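Long-range contacts in PatF (Prochloron didemni, PDB 4BG2), which probably belongs to the ABBA-barrel prenyltransferases and takes part in the biosynthesis of patellamides, cyclic peptides of the cyanobactin group: residues Y228-F233 with L243-S248; P35-A40 with N119-H124; R97-S102 with G184-D189. One frame throughout, in Å; residues are numbered along the deposited sequence.

Interaction 1: Y228-F233 with L243-S248; sequences YLFGAF and LFFYHS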
# COMPACT_ATOMS: atom_id res chain seq x y z
N TYR A 228 5.04 -9.72 -11.80
CA TYR A 228 4.86 -8.70 -12.84
C TYR A 228 5.41 -7.33 -12.41
O TYR A 228 5.62 -6.46 -13.25
CB TYR A 228 3.39 -8.59 -13.25
CG TYR A 228 2.46 -7.98 -12.23
CD1 TYR A 228 2.27 -6.59 -12.16
CD2 TYR A 228 1.74 -8.78 -11.36
CE1 TYR A 228 1.41 -6.03 -11.22
CE2 TYR A 228 0.86 -8.23 -10.43
CZ TYR A 228 0.70 -6.85 -10.37
OH TYR A 228 -0.16 -6.29 -9.45
N LEU A 229 5.66 -7.15 -11.13
CA LEU A 229 6.17 -5.87 -10.64
C LEU A 229 7.03 -6.10 -9.44
O LEU A 229 6.75 -6.97 -8.64
CB LEU A 229 5.00 -4.90 -10.31
CG LEU A 229 5.27 -3.42 -9.98
CD1 LEU A 229 6.03 -2.68 -11.07
CD2 LEU A 229 3.95 -2.68 -9.71
N PHE A 230 8.06 -5.29 -9.30
CA PHE A 230 8.92 -5.30 -8.13
C PHE A 230 9.01 -3.87 -7.64
O PHE A 230 9.14 -2.94 -8.46
CB PHE A 230 10.32 -5.81 -8.51
CG PHE A 230 11.36 -5.61 -7.43
CD1 PHE A 230 11.29 -6.34 -6.24
CD2 PHE A 230 12.40 -4.73 -7.60
CE1 PHE A 230 12.23 -6.16 -5.24
CE2 PHE A 230 13.34 -4.54 -6.62
CZ PHE A 230 13.26 -5.27 -5.43
N GLY A 231 8.93 -3.68 -6.34
CA GLY A 231 9.03 -2.34 -5.75
C GLY A 231 9.79 -2.37 -4.44
O GLY A 231 9.93 -3.39 -3.80
N ALA A 232 10.29 -1.22 -4.06
CA ALA A 232 10.97 -1.08 -2.80
C ALA A 232 10.53 0.25 -2.20
O ALA A 232 10.52 1.26 -2.91
CB ALA A 232 12.47 -1.10 -3.01
N PHE A 233 10.19 0.26 -0.92
CA PHE A 233 9.92 1.52 -0.25
C PHE A 233 11.08 1.95 0.61
O PHE A 233 11.48 1.25 1.53
CB PHE A 233 8.65 1.43 0.61
CG PHE A 233 7.38 1.59 -0.16
CD1 PHE A 233 7.14 2.72 -0.92
CD2 PHE A 233 6.38 0.64 -0.06
CE1 PHE A 233 5.94 2.87 -1.59
CE2 PHE A 233 5.18 0.78 -0.73
CZ PHE A 233 4.96 1.89 -1.51
N LEU A 243 10.71 -4.43 0.56
CA LEU A 243 10.65 -4.85 -0.83
C LEU A 243 9.30 -5.44 -1.06
O LEU A 243 8.78 -6.11 -0.20
CB LEU A 243 11.73 -5.91 -1.16
CG LEU A 243 13.15 -5.61 -0.71
CD1 LEU A 243 14.13 -6.71 -1.16
CD2 LEU A 243 13.63 -4.26 -1.25
N PHE A 244 8.71 -5.17 -2.22
CA PHE A 244 7.40 -5.67 -2.54
C PHE A 244 7.56 -6.52 -3.80
O PHE A 244 8.15 -6.07 -4.76
CB PHE A 244 6.43 -4.51 -2.88
CG PHE A 244 5.73 -3.92 -1.71
CD1 PHE A 244 6.43 -3.23 -0.73
CD2 PHE A 244 4.32 -3.95 -1.64
CE1 PHE A 244 5.73 -2.63 0.34
CE2 PHE A 244 3.65 -3.35 -0.59
CZ PHE A 244 4.36 -2.69 0.40
N PHE A 245 6.97 -7.71 -3.78
CA PHE A 245 6.96 -8.60 -4.93
C PHE A 245 5.51 -8.87 -5.33
O PHE A 245 4.83 -9.58 -4.61
CB PHE A 245 7.67 -9.90 -4.55
CG PHE A 245 9.05 -9.70 -4.02
CD1 PHE A 245 10.13 -9.59 -4.89
CD2 PHE A 245 9.27 -9.61 -2.66
CE1 PHE A 245 11.41 -9.39 -4.40
CE2 PHE A 245 10.54 -9.41 -2.17
CZ PHE A 245 11.61 -9.29 -3.03
N TYR A 246 5.08 -8.31 -6.47
CA TYR A 246 3.69 -8.43 -6.95
C TYR A 246 3.53 -9.61 -7.92
O TYR A 246 4.30 -9.75 -8.86
CB TYR A 246 3.21 -7.12 -7.61
CG TYR A 246 2.55 -6.12 -6.61
CD1 TYR A 246 1.16 -6.20 -6.35
CD2 TYR A 246 3.27 -5.13 -5.96
CE1 TYR A 246 0.53 -5.32 -5.45
CE2 TYR A 246 2.64 -4.24 -5.06
CZ TYR A 246 1.27 -4.36 -4.80
OH TYR A 246 0.60 -3.51 -3.91
N HIS A 247 2.52 -10.44 -7.68
CA HIS A 247 2.21 -11.59 -8.52
C HIS A 247 0.74 -11.64 -8.88
O HIS A 247 -0.13 -11.38 -8.04
CB HIS A 247 2.57 -12.88 -7.80
CG HIS A 247 4.03 -13.09 -7.65
ND1 HIS A 247 4.77 -13.84 -8.55
CD2 HIS A 247 4.91 -12.63 -6.73
CE1 HIS A 247 6.03 -13.84 -8.17
NE2 HIS A 247 6.15 -13.11 -7.07
N SER A 248 0.45 -11.99 -10.13
CA SER A 248 -0.91 -12.09 -10.60
C SER A 248 -1.42 -13.53 -10.54
O SER A 248 -2.59 -13.76 -10.68
CB SER A 248 -1.03 -11.53 -12.02
OG SER A 248 -0.22 -12.26 -12.90
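Phe233 and Phe244 both set CG opposite the carbonyl carbon (chi1 -81° and -88°), which lets their rings meet across the strand pair as an offset edge-to-face couple, planes perpendicular. The edge of Phe233 leads, its CD2 lying 3.4 Å from Phe244 CE1. At the far end of the hairpin, Tyr228 has CG wedged between its backbone N and carbonyl carbon (chi1 71°), and its ring leans over Tyr246; Tyr246 CB sits over one face as a CH-pi contact, 4.0 Å from the centroid of the Tyr228 ring. Ser248 N lies at the edge of that same ring. Between these ends the antiparallel ladder takes over. Gly231 and Phe244 form a hydrogen-bonded pair joined by two bonds, with Gly231 N to Phe244 O at 3.0 Å and Phe244 N to Gly231 O at 2.7 Å. Tyr246 N reaches Leu229 O at 3.0 Å, whereas the bond from Tyr228 N to Tyr246 O is weak. On the opposite sheet face Phe230 and Phe245 lie side by side, obliquely, CE1 of Phe230 3.4 Å from CE1 of Phe245; helices 206-215 and 218-223 cover this outer face of the barrel. Trimming Phe244 to an alanine is likely to leave the Phe233 edge without its opposing ring face and to open a gap beside Tyr299. The backbone bonds thus set the register, while the Phe244 and Tyr246 face turns inward, where the Tyr246 hydroxyl bonds Glu51 of strand 48-57, not a neighbouring strand.

Interaction 2: P35-A40 with N119-H124; sequences PLFEEA and NTIGVH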
# COMPACT_ATOMS: atom_id res chain seq x y z
N PRO A 35 -15.01 1.11 11.42
CA PRO A 35 -16.35 1.54 10.99
C PRO A 35 -16.39 2.81 10.15
O PRO A 35 -17.08 2.85 9.13
CB PRO A 35 -17.10 1.75 12.32
CG PRO A 35 -16.42 0.84 13.28
CD PRO A 35 -14.96 0.82 12.87
N LEU A 36 -15.66 3.84 10.56
CA LEU A 36 -15.55 5.08 9.77
C LEU A 36 -14.98 4.81 8.37
O LEU A 36 -15.42 5.40 7.39
CB LEU A 36 -14.63 6.10 10.46
CG LEU A 36 -15.20 7.00 11.56
CD1 LEU A 36 -14.06 7.75 12.24
CD2 LEU A 36 -16.20 7.98 10.96
N PHE A 37 -13.97 3.95 8.29
CA PHE A 37 -13.37 3.65 7.01
C PHE A 37 -14.35 3.00 6.04
O PHE A 37 -14.40 3.33 4.84
CB PHE A 37 -12.17 2.74 7.20
CG PHE A 37 -11.46 2.46 5.94
CD1 PHE A 37 -10.78 3.49 5.27
CD2 PHE A 37 -11.48 1.21 5.38
CE1 PHE A 37 -10.10 3.24 4.10
CE2 PHE A 37 -10.81 0.96 4.20
CZ PHE A 37 -10.12 1.97 3.56
N GLU A 38 -15.19 2.11 6.57
CA GLU A 38 -16.20 1.44 5.77
C GLU A 38 -17.16 2.47 5.17
O GLU A 38 -17.50 2.40 3.99
CB GLU A 38 -16.95 0.41 6.63
CG GLU A 38 -16.09 -0.79 7.04
CD GLU A 38 -16.83 -1.81 7.92
OE1 GLU A 38 -18.00 -1.58 8.29
OE2 GLU A 38 -16.24 -2.87 8.25
N GLU A 39 -17.59 3.43 5.98
CA GLU A 39 -18.45 4.49 5.48
C GLU A 39 -17.72 5.30 4.41
O GLU A 39 -18.31 5.66 3.39
CB GLU A 39 -18.92 5.41 6.63
CG GLU A 39 -19.76 4.67 7.65
CD GLU A 39 -20.15 5.51 8.87
OE1 GLU A 39 -19.29 6.17 9.49
OE2 GLU A 39 -21.36 5.49 9.21
N ALA A 40 -16.44 5.57 4.62
CA ALA A 40 -15.70 6.40 3.65
C ALA A 40 -15.60 5.75 2.26
O ALA A 40 -15.78 6.43 1.23
CB ALA A 40 -14.34 6.75 4.18
N ASN A 119 -4.93 9.16 -5.60
CA ASN A 119 -4.48 8.70 -4.29
C ASN A 119 -5.46 7.64 -3.79
O ASN A 119 -6.59 7.58 -4.23
CB ASN A 119 -4.35 9.85 -3.31
CG ASN A 119 -5.68 10.50 -2.99
OD1 ASN A 119 -6.14 11.41 -3.70
ND2 ASN A 119 -6.32 10.02 -1.94
N THR A 120 -4.98 6.78 -2.90
CA THR A 120 -5.82 5.80 -2.24
C THR A 120 -6.34 6.39 -0.94
O THR A 120 -5.93 7.47 -0.51
CB THR A 120 -5.01 4.54 -1.84
OG1 THR A 120 -4.00 4.93 -0.92
CG2 THR A 120 -4.33 3.90 -3.01
N ILE A 121 -7.22 5.67 -0.27
CA ILE A 121 -7.37 5.88 1.15
C ILE A 121 -7.27 4.54 1.83
O ILE A 121 -7.72 3.52 1.32
CB ILE A 121 -8.70 6.58 1.54
CG1 ILE A 121 -9.91 5.89 0.96
CG2 ILE A 121 -8.69 8.04 1.10
CD1 ILE A 121 -11.20 6.27 1.62
N GLY A 122 -6.73 4.56 3.03
CA GLY A 122 -6.52 3.36 3.75
C GLY A 122 -6.33 3.59 5.21
O GLY A 122 -6.05 4.72 5.64
N VAL A 123 -6.53 2.51 5.96
CA VAL A 123 -6.29 2.48 7.37
C VAL A 123 -5.53 1.20 7.72
O VAL A 123 -5.82 0.13 7.16
CB VAL A 123 -7.59 2.51 8.22
CG1 VAL A 123 -8.25 3.85 8.12
CG2 VAL A 123 -8.56 1.40 7.83
N HIS A 124 -4.62 1.31 8.66
CA HIS A 124 -3.96 0.17 9.28
C HIS A 124 -4.21 0.21 10.78
O HIS A 124 -3.68 1.07 11.50
CB HIS A 124 -2.44 0.19 9.00
CG HIS A 124 -2.08 0.16 7.55
ND1 HIS A 124 -0.81 0.45 7.10
CD2 HIS A 124 -2.81 -0.13 6.45
CE1 HIS A 124 -0.77 0.32 5.78
NE2 HIS A 124 -1.98 0.00 5.36
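Phe37, on helix 34-42, meets Val123 of strand 116-124 in a CH-pi contact: Val123 CG2 stands over one face of the ring, 3.9 Å from its centroid and offset toward the rim. A chi1 of -176° turns Phe37 CG away from the backbone N and carries the ring from the helix onto the strand, where the two side chains overlap alongside, heading opposite ways. Apolar contacts extend the patch. Ile121 CD1 touches both Phe37 CE1 and Ala40 CB, each at 4.1 Å, so one methyl bridges ring and helix, and Phe37 CE1 comes to 3.6 Å from Gly122 CA, a close approach to the bare backbone between Ile121 and Val123. One polar atom joins in: Ile121 O lies at the ring edge, 3.6 Å from Phe37 CZ, where the slightly positive ring hydrogens would probably suit it. Hydrogen bonds between the segments are absent. Helix and strand run nearly antiparallel, at 165°, with Phe37 also resting on Tyr66 and Val68 of the adjoining strand. The helix therefore holds to the outside of the barrel by shape and dispersion, while Thr120 and His124, on the other face of the strand, turn to Glu67.

Interaction 3: R97-S102 with G184-D189; sequences RINRDS and GRSRVD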
# COMPACT_ATOMS: atom_id res chain seq x y z
N ARG A 97 -4.19 11.91 17.43
CA ARG A 97 -3.46 13.06 16.98
C ARG A 97 -2.83 12.68 15.65
O ARG A 97 -2.23 11.59 15.51
CB ARG A 97 -2.41 13.41 18.02
CG ARG A 97 -1.61 14.63 17.67
CD ARG A 97 -0.94 15.17 18.92
NE ARG A 97 0.02 16.22 18.61
CZ ARG A 97 0.51 17.05 19.52
NH1 ARG A 97 0.13 16.96 20.79
NH2 ARG A 97 1.39 17.97 19.15
N ILE A 98 -3.03 13.54 14.65
CA ILE A 98 -2.59 13.28 13.31
C ILE A 98 -1.71 14.43 12.83
O ILE A 98 -2.15 15.56 12.78
CB ILE A 98 -3.81 13.15 12.36
CG1 ILE A 98 -4.65 11.93 12.69
CG2 ILE A 98 -3.36 13.06 10.91
CD1 ILE A 98 -3.96 10.61 12.45
N ASN A 99 -0.48 14.11 12.44
CA ASN A 99 0.38 15.09 11.79
C ASN A 99 0.23 14.95 10.30
O ASN A 99 0.84 14.04 9.68
CB ASN A 99 1.84 14.94 12.20
CG ASN A 99 2.72 16.05 11.66
OD1 ASN A 99 2.34 16.80 10.77
ND2 ASN A 99 3.90 16.17 12.22
N ARG A 100 -0.55 15.85 9.71
CA ARG A 100 -0.81 15.79 8.28
C ARG A 100 0.04 16.77 7.46
O ARG A 100 -0.21 16.94 6.29
CB ARG A 100 -2.31 15.99 7.99
CG ARG A 100 -2.99 17.24 8.53
CD ARG A 100 -4.40 17.35 7.95
NE ARG A 100 -5.39 16.92 8.91
CZ ARG A 100 -6.71 16.88 8.71
NH1 ARG A 100 -7.26 17.22 7.56
NH2 ARG A 100 -7.49 16.46 9.71
N ASP A 101 1.07 17.36 8.05
CA ASP A 101 1.88 18.35 7.38
C ASP A 101 2.45 17.85 6.04
O ASP A 101 2.26 18.51 5.03
CB ASP A 101 2.99 18.89 8.30
CG ASP A 101 2.44 19.76 9.44
OD1 ASP A 101 1.19 19.97 9.50
OD2 ASP A 101 3.23 20.23 10.29
N SER A 102 3.09 16.67 6.01
CA SER A 102 3.73 16.20 4.77
C SER A 102 2.74 15.96 3.68
O SER A 102 2.93 16.39 2.54
CB SER A 102 4.51 14.91 4.99
OG SER A 102 5.63 15.14 5.82
N GLY A 184 0.64 10.89 16.45
CA GLY A 184 1.29 12.09 15.92
C GLY A 184 2.54 11.80 15.07
O GLY A 184 3.05 12.69 14.43
N ARG A 185 3.00 10.55 15.01
CA ARG A 185 4.08 10.20 14.08
C ARG A 185 3.58 10.10 12.65
O ARG A 185 2.48 9.63 12.39
CB ARG A 185 4.69 8.87 14.44
CG ARG A 185 5.63 8.91 15.62
CD ARG A 185 6.18 7.51 15.86
NE ARG A 185 5.10 6.63 16.26
CZ ARG A 185 4.76 5.49 15.65
NH1 ARG A 185 5.44 5.02 14.62
NH2 ARG A 185 3.72 4.82 16.11
N SER A 186 4.40 10.53 11.72
CA SER A 186 4.08 10.41 10.31
C SER A 186 5.31 9.95 9.56
O SER A 186 6.42 10.16 10.01
CB SER A 186 3.53 11.73 9.77
OG SER A 186 4.56 12.72 9.74
N ARG A 187 5.10 9.32 8.41
CA ARG A 187 6.18 8.83 7.59
C ARG A 187 5.85 9.01 6.12
O ARG A 187 4.69 8.99 5.73
CB ARG A 187 6.46 7.33 7.88
CG ARG A 187 7.77 6.80 7.32
CD ARG A 187 7.95 5.28 7.54
NE ARG A 187 7.04 4.56 6.68
CZ ARG A 187 5.91 3.97 7.07
NH1 ARG A 187 5.55 3.92 8.35
NH2 ARG A 187 5.14 3.41 6.16
N VAL A 188 6.90 9.19 5.34
CA VAL A 188 6.81 9.29 3.91
C VAL A 188 7.66 8.12 3.34
O VAL A 188 8.82 7.97 3.69
CB VAL A 188 7.37 10.65 3.40
CG1 VAL A 188 7.27 10.76 1.90
CG2 VAL A 188 6.63 11.81 4.05
N ASP A 189 7.03 7.32 2.48
CA ASP A 189 7.67 6.21 1.80
C ASP A 189 7.84 6.58 0.32
O ASP A 189 6.88 6.93 -0.34
CB ASP A 189 6.78 4.96 1.91
CG ASP A 189 7.02 4.17 3.19
OD1 ASP A 189 8.05 4.39 3.88
OD2 ASP A 189 6.17 3.32 3.52
O HOH W 1 0.25 11.39 12.42
O HOH W 2 3.44 15.02 8.37
O HOH W 3 5.82 12.76 7.37
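This is a largely polar, water-bridged surface contact, in which the loop leading into helix 101-110, with Asn99, and the helix's first turn, with Ser102, face Gly184, Ser186 and Val188 at the start of barrel strand 186-194. Water 1 accepts from Asn99 N at 2.8 Å and donates to Arg185 O. Water 2 accepts from Ser102 N at 2.9 Å, donates to Asn99 O and bonds Ser186 OG. Water 3 links Ser102 OG to Ser186 OG, lying 2.7 Å from the latter. Ser186 OG is placed between its backbone N and carbonyl carbon (chi1 69°), where it meets waters 2 and 3. Asn99 makes an Asx turn, its OD1 accepting from Asp101 N at 3.1 Å, just before this outer helix of the helix-wrapped antiparallel barrel, with Arg100 at the N-cap position. Asn99 CB lies 3.4 Å from Gly184 O, and Ser102 CB meets Val188 CG2 at 3.9 Å, close to Leu156 and Asp157 of helix 147-157. The positive phi of Gly184, 99°, would jam any CB against the preceding carbonyl O. On the other strand face Arg187 grips Asp189 side-on, NE and NH2 each meeting one oxygen from above the carboxylate plane; Glu179 also pairs with Arg187, Arg238 with Asp189.

From the N terminus, interaction 2 opens first with helix 34-42 and closes at strand 116-124, with 78 residues between its segments. Interaction 3 opens before that closure, at 97-102, and closes at 184-189, so the two loops cross; helix 101-110 is followed in the chain by strand 116-124, and the centres of interactions 2 and 3 are about 16 Å apart. Interaction 1 follows both in series, as a hairpin with only nine residues between its segments. It lies on the other side of the chain's centre, yet meets interaction 3, because strands 186-194 and 229-233 are neighbours: Phe233 CD1 packs 3.6 Å from Asp189 CB. Interactions 2 and 3 thus tie outer elements to the barrel; interaction 1 joins two of its strands.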